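Local atomic coordinates of HpuA (Kingella denitrificans ATCC 33394, PDB entry 5EC6), a protein that serves as an outer-membrane lipoprotein receptor for haemoglobin and probably takes part in haem iron uptake. Residues E277-G282 against G302-Y307; K174-V179 against F211-F216; S26-A31 against T53-S58. All coordinates share one frame; numbering follows the deposited sequence. Where two conformers were deposited one is given.

Contact 1 of 3, residues E277-G282 against G302-Y307; sequences EHPSGG and GTRREY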
loop_
_atom_site.group_PDB
_atom_site.type_symbol
_atom_site.label_atom_id
_atom_site.label_comp_id
_atom_site.label_asym_id
_atom_site.label_seq_id
_atom_site.Cartn_x
_atom_site.Cartn_y
_atom_site.Cartn_z
ATOM N N GLU A 277 10.498 20.178 2.554
ATOM C CA GLU A 277 11.456 19.519 1.679
ATOM C C GLU A 277 10.707 18.780 0.561
ATOM O O GLU A 277 11.026 18.961 -0.634
ATOM C CB GLU A 277 12.321 18.519 2.440
ATOM C CG GLU A 277 13.294 17.809 1.529
ATOM C CD GLU A 277 14.154 16.790 2.259
ATOM O OE1 GLU A 277 13.725 16.286 3.311
ATOM O OE2 GLU A 277 15.211 16.436 1.724
ATOM N N HIS A 278 9.786 17.923 0.954
ATOM C CA HIS A 278 8.906 17.180 0.006
ATOM C C HIS A 278 7.488 17.282 0.480
ATOM O O HIS A 278 7.181 17.154 1.695
ATOM C CB HIS A 278 9.242 15.678 -0.064
ATOM C CG HIS A 278 10.605 15.384 -0.567
ATOM N ND1 HIS A 278 11.043 15.818 -1.793
ATOM C CD2 HIS A 278 11.672 14.795 0.036
ATOM C CE1 HIS A 278 12.310 15.457 -1.954
ATOM N NE2 HIS A 278 12.713 14.852 -0.849
ATOM N N PRO A 279 6.541 17.429 -0.451
ATOM C CA PRO A 279 5.135 17.496 -0.103
ATOM C C PRO A 279 4.640 16.153 0.459
ATOM O O PRO A 279 5.332 15.114 0.295
ATOM C CB PRO A 279 4.441 17.839 -1.471
ATOM C CG PRO A 279 5.430 17.530 -2.506
ATOM C CD PRO A 279 6.799 17.540 -1.903
ATOM N N SER A 280 3.470 16.199 1.052
ATOM C CA SER A 280 2.712 15.002 1.410
ATOM C C SER A 280 2.401 14.216 0.151
ATOM O O SER A 280 2.533 14.741 -0.975
ATOM C CB SER A 280 1.468 15.373 2.142
ATOM O OG SER A 280 0.529 16.032 1.339
ATOM N N GLY A 281 1.968 12.983 0.347
ATOM C CA GLY A 281 1.581 12.121 -0.789
ATOM C C GLY A 281 2.696 11.398 -1.458
ATOM O O GLY A 281 2.626 11.083 -2.650
ATOM N N GLY A 282 3.760 11.105 -0.714
ATOM C CA GLY A 282 4.810 10.313 -1.207
ATOM C C GLY A 282 4.522 8.816 -1.442
ATOM O O GLY A 282 5.381 8.122 -1.986
ATOM N N GLY A 302 2.296 1.844 -3.486
ATOM C CA GLY A 302 3.597 2.179 -4.019
ATOM C C GLY A 302 4.091 3.542 -3.603
ATOM O O GLY A 302 3.485 4.197 -2.749
ATOM N N THR A 303 5.207 3.922 -4.204
ATOM C CA THR A 303 5.984 5.073 -3.781
ATOM C C THR A 303 6.107 6.072 -4.920
ATOM O O THR A 303 6.148 5.710 -6.099
ATOM C CB THR A 303 7.414 4.631 -3.292
ATOM O OG1 THR A 303 8.101 3.923 -4.339
ATOM C CG2 THR A 303 7.299 3.794 -2.035
ATOM N N ARG A 304 6.256 7.332 -4.547
ATOM C CA ARG A 304 6.426 8.435 -5.489
ATOM C C ARG A 304 7.840 8.408 -6.062
ATOM O O ARG A 304 8.816 8.620 -5.345
ATOM C CB ARG A 304 6.180 9.761 -4.772
ATOM C CG ARG A 304 6.110 10.974 -5.693
ATOM C CD ARG A 304 5.456 12.157 -5.012
ATOM N NE ARG A 304 6.235 12.518 -3.820
ATOM C CZ ARG A 304 5.763 13.283 -2.846
ATOM N NH1 ARG A 304 4.591 13.819 -2.929
ATOM N NH2 ARG A 304 6.558 13.548 -1.806
ATOM N N ARG A 305 7.957 8.184 -7.354
ATOM C CA ARG A 305 9.252 8.120 -8.021
ATOM C C ARG A 305 9.725 9.519 -8.401
ATOM O O ARG A 305 10.924 9.810 -8.387
ATOM C CB ARG A 305 9.128 7.203 -9.255
ATOM C CG ARG A 305 10.419 6.961 -10.012
ATOM C CD ARG A 305 10.196 6.157 -11.292
ATOM N NE ARG A 305 11.495 5.801 -11.890
ATOM C CZ ARG A 305 12.257 6.634 -12.608
ATOM N NH1 ARG A 305 11.856 7.874 -12.876
ATOM N NH2 ARG A 305 13.446 6.231 -13.052
ATOM N N GLU A 306 8.787 10.395 -8.750
ATOM C CA GLU A 306 9.136 11.707 -9.289
ATOM C C GLU A 306 7.935 12.599 -9.110
ATOM O O GLU A 306 6.772 12.152 -9.230
ATOM C CB GLU A 306 9.517 11.606 -10.749
ATOM C CG GLU A 306 9.996 12.911 -11.334
ATOM C CD GLU A 306 10.517 12.807 -12.754
ATOM O OE1 GLU A 306 10.658 11.690 -13.324
ATOM O OE2 GLU A 306 10.825 13.903 -13.322
ATOM N N TYR A 307 8.205 13.875 -8.885
ATOM C CA TYR A 307 7.115 14.847 -8.911
ATOM C C TYR A 307 7.616 16.185 -9.358
ATOM O O TYR A 307 8.823 16.499 -9.266
ATOM C CB TYR A 307 6.419 14.964 -7.538
ATOM C CG TYR A 307 7.268 15.586 -6.460
ATOM C CD1 TYR A 307 8.148 14.799 -5.695
ATOM C CD2 TYR A 307 7.234 16.942 -6.226
ATOM C CE1 TYR A 307 8.960 15.377 -4.714
ATOM C CE2 TYR A 307 8.020 17.512 -5.262
ATOM C CZ TYR A 307 8.876 16.744 -4.505
ATOM O OH TYR A 307 9.662 17.333 -3.527
HETATM O O HOH W 1 9.644 20.038 -3.248
#
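Tyr-307 OH is held by His-278 ND1 and by a water, both at the edge of its ring and near its plane. Tyr-307 OH lies 2.7 Å from His-278 ND1 in a nearly straight hydrogen bond, and either atom could donate. The water also donates to Glu-277 O. The His-278 and Tyr-307 rings meet rim to rim with planes 86° apart. Pro-279 CG sits over the Tyr-307 face, 4.2 Å from the centroid, a CH-pi contact. Pro-279 CD packs 3.4 Å from Tyr-307 CZ.

Glu-277 and His-278 both face Glu-269, a classic beta bulge just before the loop that receives Arg-304. The Arg-304 chain bends at chi3 (60°), and the edge of its guanidinium meets two loop carbonyls. Arg-304 NH2 donates to Pro-279 O at 2.9 Å, with this oxygen almost in the guanidinium plane. Arg-304 NH1 reaches Ser-280 O at 3.0 Å, a more bent bond made from above the carbonyl plane. Arg-304 N donates to Gly-282 O. Ser-280, whose side chain starts away from 302-307, bonds through OG to Pro-158 O.

The two carbonyls help fix the rotation of the guanidinium, with Gly-282 CA over one face. Their negative ends probably stabilise its charge and tie the loop to strand 298-308.

Contact 2 of 3, residues K174-V179 against F211-F216; sequences KATYEV and FLTVNF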
loop_
_atom_site.group_PDB
_atom_site.type_symbol
_atom_site.label_atom_id
_atom_site.label_comp_id
_atom_site.label_asym_id
_atom_site.label_seq_id
_atom_site.Cartn_x
_atom_site.Cartn_y
_atom_site.Cartn_z
ATOM N N LYS A 174 2.294 17.411 -11.446
ATOM C CA LYS A 174 2.139 15.985 -11.706
ATOM C C LYS A 174 3.076 15.204 -10.781
ATOM O O LYS A 174 4.113 15.694 -10.359
ATOM C CB LYS A 174 2.409 15.640 -13.174
ATOM C CG LYS A 174 1.251 16.026 -14.086
ATOM C CD LYS A 174 1.539 15.793 -15.570
ATOM C CE LYS A 174 1.618 14.309 -15.925
ATOM N NZ LYS A 174 1.763 14.040 -17.390
ATOM N N ALA A 175 2.684 13.965 -10.512
ATOM C CA ALA A 175 3.563 13.014 -9.807
ATOM C C ALA A 175 3.351 11.616 -10.350
ATOM O O ALA A 175 2.233 11.255 -10.716
ATOM C CB ALA A 175 3.189 12.988 -8.345
ATOM N N THR A 176 4.437 10.869 -10.411
ATOM C CA THR A 176 4.435 9.494 -10.887
ATOM C C THR A 176 4.882 8.560 -9.769
ATOM O O THR A 176 5.891 8.784 -9.091
ATOM C CB THR A 176 5.360 9.397 -12.114
ATOM O OG1 THR A 176 4.810 10.215 -13.162
ATOM C CG2 THR A 176 5.491 8.016 -12.620
ATOM N N TYR A 177 4.132 7.468 -9.645
ATOM C CA TYR A 177 4.275 6.482 -8.575
ATOM C C TYR A 177 4.620 5.119 -9.199
ATOM O O TYR A 177 4.134 4.769 -10.272
ATOM C CB TYR A 177 2.990 6.376 -7.751
ATOM C CG TYR A 177 2.596 7.647 -7.031
ATOM C CD1 TYR A 177 1.924 8.678 -7.714
ATOM C CD2 TYR A 177 2.894 7.830 -5.692
ATOM C CE1 TYR A 177 1.623 9.864 -7.092
ATOM C CE2 TYR A 177 2.569 8.986 -5.043
ATOM C CZ TYR A 177 1.951 10.026 -5.728
ATOM O OH TYR A 177 1.607 11.202 -5.091
ATOM N N GLU A 178 5.453 4.376 -8.485
ATOM C CA GLU A 178 5.917 3.054 -8.880
ATOM C C GLU A 178 5.195 2.129 -7.917
ATOM O O GLU A 178 5.423 2.229 -6.717
ATOM C CB GLU A 178 7.441 2.993 -8.707
ATOM C CG GLU A 178 8.101 1.693 -9.176
ATOM C CD GLU A 178 9.599 1.868 -9.406
ATOM O OE1 GLU A 178 10.063 2.995 -9.788
ATOM O OE2 GLU A 178 10.355 0.873 -9.172
ATOM N N VAL A 179 4.356 1.229 -8.441
ATOM C CA VAL A 179 3.379 0.530 -7.606
ATOM C C VAL A 179 3.433 -0.999 -7.850
ATOM O O VAL A 179 3.895 -1.466 -8.912
ATOM C CB VAL A 179 1.915 1.033 -7.780
ATOM C CG1 VAL A 179 1.841 2.542 -7.596
ATOM C CG2 VAL A 179 1.292 0.649 -9.094
ATOM N N PHE A 211 3.210 1.739 -13.149
ATOM C CA PHE A 211 3.283 3.152 -12.791
ATOM C C PHE A 211 1.900 3.812 -12.886
ATOM O O PHE A 211 1.130 3.555 -13.809
ATOM C CB PHE A 211 4.266 3.891 -13.708
ATOM C CG PHE A 211 5.647 3.236 -13.695
ATOM C CD1 PHE A 211 6.504 3.504 -12.681
ATOM C CD2 PHE A 211 5.973 2.273 -14.626
ATOM C CE1 PHE A 211 7.750 2.904 -12.609
ATOM C CE2 PHE A 211 7.204 1.640 -14.567
ATOM C CZ PHE A 211 8.085 1.970 -13.558
ATOM N N LEU A 212 1.624 4.621 -11.873
ATOM C CA LEU A 212 0.421 5.459 -11.864
ATOM C C LEU A 212 0.861 6.915 -11.762
ATOM O O LEU A 212 1.725 7.260 -10.954
ATOM C CB LEU A 212 -0.481 5.123 -10.672
ATOM C CG LEU A 212 -0.929 3.669 -10.535
ATOM C CD1 LEU A 212 -1.725 3.482 -9.258
ATOM C CD2 LEU A 212 -1.662 3.170 -11.754
ATOM N N THR A 213 0.244 7.777 -12.573
ATOM C CA THR A 213 0.511 9.200 -12.532
ATOM C C THR A 213 -0.747 9.979 -12.185
ATOM O O THR A 213 -1.847 9.741 -12.745
ATOM C CB THR A 213 1.123 9.655 -13.859
ATOM O OG1 THR A 213 2.452 9.157 -13.911
ATOM C CG2 THR A 213 1.165 11.142 -14.029
ATOM N N VAL A 214 -0.541 10.936 -11.274
ATOM C CA VAL A 214 -1.565 11.865 -10.857
ATOM C C VAL A 214 -1.264 13.201 -11.501
ATOM O O VAL A 214 -0.147 13.743 -11.364
ATOM C CB VAL A 214 -1.631 12.015 -9.326
ATOM C CG1 VAL A 214 -2.665 13.078 -8.981
ATOM C CG2 VAL A 214 -1.985 10.713 -8.642
ATOM N N ASN A 215 -2.261 13.751 -12.204
ATOM C CA ASN A 215 -2.213 15.127 -12.690
ATOM C C ASN A 215 -3.110 15.967 -11.778
ATOM O O ASN A 215 -4.315 15.797 -11.781
ATOM C CB ASN A 215 -2.672 15.215 -14.125
ATOM C CG ASN A 215 -2.462 16.586 -14.697
ATOM O OD1 ASN A 215 -2.748 17.583 -14.027
ATOM N ND2 ASN A 215 -1.946 16.657 -15.917
ATOM N N PHE A 216 -2.485 16.783 -10.942
ATOM C CA PHE A 216 -3.176 17.617 -9.981
ATOM C C PHE A 216 -3.802 18.838 -10.677
ATOM O O PHE A 216 -4.688 19.454 -10.097
ATOM C CB PHE A 216 -2.222 18.087 -8.888
ATOM C CG PHE A 216 -1.728 16.962 -7.985
ATOM C CD1 PHE A 216 -2.474 16.543 -6.916
ATOM C CD2 PHE A 216 -0.544 16.304 -8.269
ATOM C CE1 PHE A 216 -2.009 15.533 -6.053
ATOM C CE2 PHE A 216 -0.108 15.260 -7.440
ATOM C CZ PHE A 216 -0.857 14.869 -6.357
#
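Thr-176 and Thr-213 face each other as a non-hydrogen-bonded pair of antiparallel strands, part of the beta barrel of HpuA. The flanking pairs Ala-175/Val-214 and Tyr-177/Leu-212 each make two backbone N-H...O bonds. The OG1 atoms of Thr-176 and Thr-213 are 2.7 Å apart and hydrogen-bonded. Both hydroxyls sit anti to their own carbonyl carbons (chi1 -64° and -72°), which turns them toward each other. Each has a second partner in the C-terminal segment: Leu-319 N for Thr-176 and His-318 ND1 for Thr-213.

Phe-211 and Glu-178 lie side by side on the same face. The ring turns its edge to the carboxylate, with Phe-211 CE1 3.6 Å from Glu-178 OE1, and the two planes are 73° apart. Glu-178 OE2 bonds to Tyr-194. Lys-174 runs over the Asn-215 amide, its CD 3.6 Å from Asn-215 ND2. A bend at chi3 then carries Lys-174 CE to Thr-213 CG2. Its NZ goes on to Asp-315 and Ser-317, and Asn-215 ND2 bonds to Asp-315 O.

The other face is mainly apolar. Val-179 crosses Leu-212 at about a right angle, with Val-179 CG2 4.0 Å from Leu-212 CG. Tyr-177 CE1 comes within 4.0 Å of Val-214 CG2, and Tyr-177 OH bonds to Gly-281 O. Phe-216, just past the strand end, lays its ring back over Val-214. Val-214 CG1 stands 3.6 Å above the centre of the Phe-216 ring, and Ala-175 CB meets its edge at CE2.

Contact 3 of 3, residues S26-A31 against T53-S58; sequences SPNIVA and TITKPS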
loop_
_atom_site.group_PDB
_atom_site.type_symbol
_atom_site.label_atom_id
_atom_site.label_comp_id
_atom_site.label_asym_id
_atom_site.label_seq_id
_atom_site.Cartn_x
_atom_site.Cartn_y
_atom_site.Cartn_z
ATOM N N SER A 26 -5.610 -6.657 26.439
ATOM C CA SER A 26 -4.506 -6.505 27.404
ATOM C C SER A 26 -4.325 -5.043 27.758
ATOM O O SER A 26 -4.325 -4.172 26.888
ATOM C CB SER A 26 -3.190 -7.066 26.828
ATOM O OG SER A 26 -2.069 -6.612 27.577
ATOM N N PRO A 27 -4.118 -4.732 29.058
ATOM C CA PRO A 27 -3.811 -3.368 29.441
ATOM C C PRO A 27 -2.493 -2.841 28.851
ATOM O O PRO A 27 -2.258 -1.656 28.853
ATOM C CB PRO A 27 -3.768 -3.421 30.984
ATOM C CG PRO A 27 -3.539 -4.835 31.311
ATOM C CD PRO A 27 -4.034 -5.678 30.179
ATOM N N ASN A 28 -1.682 -3.745 28.309
ATOM C CA ASN A 28 -0.434 -3.341 27.688
ATOM C C ASN A 28 -0.610 -2.952 26.222
ATOM O O ASN A 28 0.336 -2.491 25.604
ATOM C CB ASN A 28 0.561 -4.472 27.773
ATOM C CG ASN A 28 1.122 -4.609 29.171
ATOM O OD1 ASN A 28 1.206 -3.628 29.904
ATOM N ND2 ASN A 28 1.491 -5.789 29.531
ATOM N N ILE A 29 -1.813 -3.141 25.681
ATOM C CA ILE A 29 -2.072 -2.805 24.272
ATOM C C ILE A 29 -3.227 -1.829 24.275
ATOM O O ILE A 29 -4.331 -2.224 24.637
ATOM C CB ILE A 29 -2.374 -4.064 23.467
ATOM C CG1 ILE A 29 -1.158 -4.990 23.487
ATOM C CG2 ILE A 29 -2.745 -3.715 22.003
ATOM C CD1 ILE A 29 -1.369 -6.322 22.854
ATOM N N VAL A 30 -2.957 -0.571 23.949
ATOM C CA VAL A 30 -3.896 0.517 24.083
ATOM C C VAL A 30 -4.144 1.224 22.743
ATOM O O VAL A 30 -3.229 1.697 22.076
ATOM C CB VAL A 30 -3.388 1.541 25.078
ATOM C CG1 VAL A 30 -4.369 2.688 25.278
ATOM C CG2 VAL A 30 -3.067 0.838 26.410
ATOM N N ALA A 31 -5.420 1.331 22.373
ATOM C CA ALA A 31 -5.761 1.959 21.125
ATOM C C ALA A 31 -5.359 3.412 21.175
ATOM O O ALA A 31 -5.525 4.113 22.198
ATOM C CB ALA A 31 -7.259 1.804 20.839
ATOM N N THR A 53 -0.655 1.801 21.058
ATOM C CA THR A 53 0.558 1.962 21.867
ATOM C C THR A 53 0.721 0.688 22.657
ATOM O O THR A 53 -0.187 0.280 23.367
ATOM C CB THR A 53 0.390 3.186 22.774
ATOM O OG1 THR A 53 0.215 4.354 21.958
ATOM C CG2 THR A 53 1.641 3.422 23.641
ATOM N N ILE A 54 1.857 0.018 22.459
ATOM C CA ILE A 54 2.051 -1.320 22.936
ATOM C C ILE A 54 3.280 -1.354 23.858
ATOM O O ILE A 54 4.380 -0.929 23.461
ATOM C CB ILE A 54 2.167 -2.298 21.789
ATOM C CG1 ILE A 54 0.821 -2.291 21.038
ATOM C CG2 ILE A 54 2.512 -3.682 22.274
ATOM C CD1 ILE A 54 0.687 -3.310 19.969
ATOM N N THR A 55 3.061 -1.918 25.036
ATOM C CA THR A 55 4.129 -2.068 26.048
ATOM C C THR A 55 4.483 -3.529 26.170
ATOM O O THR A 55 3.599 -4.414 26.263
ATOM C CB THR A 55 3.670 -1.441 27.360
ATOM O OG1 THR A 55 3.376 -0.053 27.181
ATOM C CG2 THR A 55 4.777 -1.535 28.423
ATOM N N LYS A 56 5.795 -3.815 26.139
ATOM C CA LYS A 56 6.306 -5.180 26.157
ATOM C C LYS A 56 7.521 -5.230 27.085
ATOM O O LYS A 56 8.225 -4.263 27.188
ATOM C CB LYS A 56 6.834 -5.636 24.786
ATOM C CG LYS A 56 5.885 -5.422 23.633
ATOM C CD LYS A 56 6.466 -5.944 22.328
ATOM C CE LYS A 56 5.361 -6.267 21.340
ATOM N NZ LYS A 56 5.876 -6.210 19.948
ATOM N N PRO A 57 7.765 -6.382 27.714
ATOM C CA PRO A 57 8.970 -6.455 28.569
ATOM C C PRO A 57 10.240 -6.475 27.719
ATOM O O PRO A 57 10.262 -7.062 26.640
ATOM C CB PRO A 57 8.818 -7.804 29.275
ATOM C CG PRO A 57 7.900 -8.578 28.437
ATOM C CD PRO A 57 6.960 -7.605 27.788
ATOM N N SER A 58 11.308 -5.837 28.227
ATOM C CA SER A 58 12.580 -5.895 27.555
ATOM C C SER A 58 13.080 -7.373 27.538
ATOM O O SER A 58 13.003 -8.034 28.584
ATOM C CB SER A 58 13.612 -5.072 28.340
ATOM O OG SER A 58 14.914 -5.273 27.806
HETATM O O HOH W 2 0.933 0.688 26.132
HETATM O O HOH W 3 -2.496 4.754 22.802
#
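Asn-28 and Thr-55 form the first of three backbone hydrogen bonds that pair 26-31 with 53-58. Thr-55 N donates to Asn-28 O at 2.8 Å, nearly straight at 168°. Val-30 and Thr-53 make the other two, as an antiparallel hydrogen-bonded pair. Val-30 N donates to Thr-53 O, and Thr-53 N returns a bond of 2.8 Å to Val-30 O. The two short strands run at 171°, close to exactly antiparallel.

Water adds to the polar contacts. One water donates to Asn-28 O and bonds to Thr-55 OG1 at 2.8 Å. A second donates to Val-30 O and bonds to Thr-53 OG1 at 2.9 Å. Both threonines hold OG1 anti to the carbonyl carbon, chi1 near -60°. Each hydroxyl is linked through a water to a carbonyl of 26-31: Asn-28 O in the turn and Val-30 O in the strand. Thr-55 OG1 has a further bond to Thr-67 OG1 in strand 65-74.

Apolar packing centres on Ile-29 and Ile-54, a non-hydrogen-bonded pair. Their side chains lie side by side and point the same way. CG2 of Ile-29 touches Ile-54 CG1 at 4.0 Å, and its CG1 comes about as close to Ile-54 CG2. Phe-52 and Val-22 also pack on Ile-29.

A carbon also meets a carbonyl oxygen. The side chains of Asn-28 and Thr-55 cross at about a right angle, and Asn-28 CB lies 3.4 Å from Thr-55 O.

The start of the short strand is shaped by its own turn. Ile-29 N bonds to Ser-26 O in a type I turn, and Ser-26 OG accepts from Asn-28 N at 3.0 Å, an ST turn. The whole is a short edge strand, entered from a beta turn, on one side of a four-stranded antiparallel sheet.

Contact 3 comes first along the chain, contact 2 next and contact 1 last; each closes before the next opens. Contacts 1 and 2 are neighbours, with centres 9 Å apart. Strands 298-308 and 174-185 lie side by side, so the two contacts share this part of the barrel. Tyr-177 OH is probably hydrogen-bonded to Gly-281 O at 2.6 Å, joining them directly. Contact 3 lies apart, in the four-stranded sheet of strands 29-31, 48-57, 65-74 and 80-81. Its centre is about 33 Å from that of contact 1 and 38 Å from that of contact 2, across the chain's centre from the latter. The fold combines a barrel wall, where contact 2 is buried, with a separate sheet, where contact 3 is at the surface.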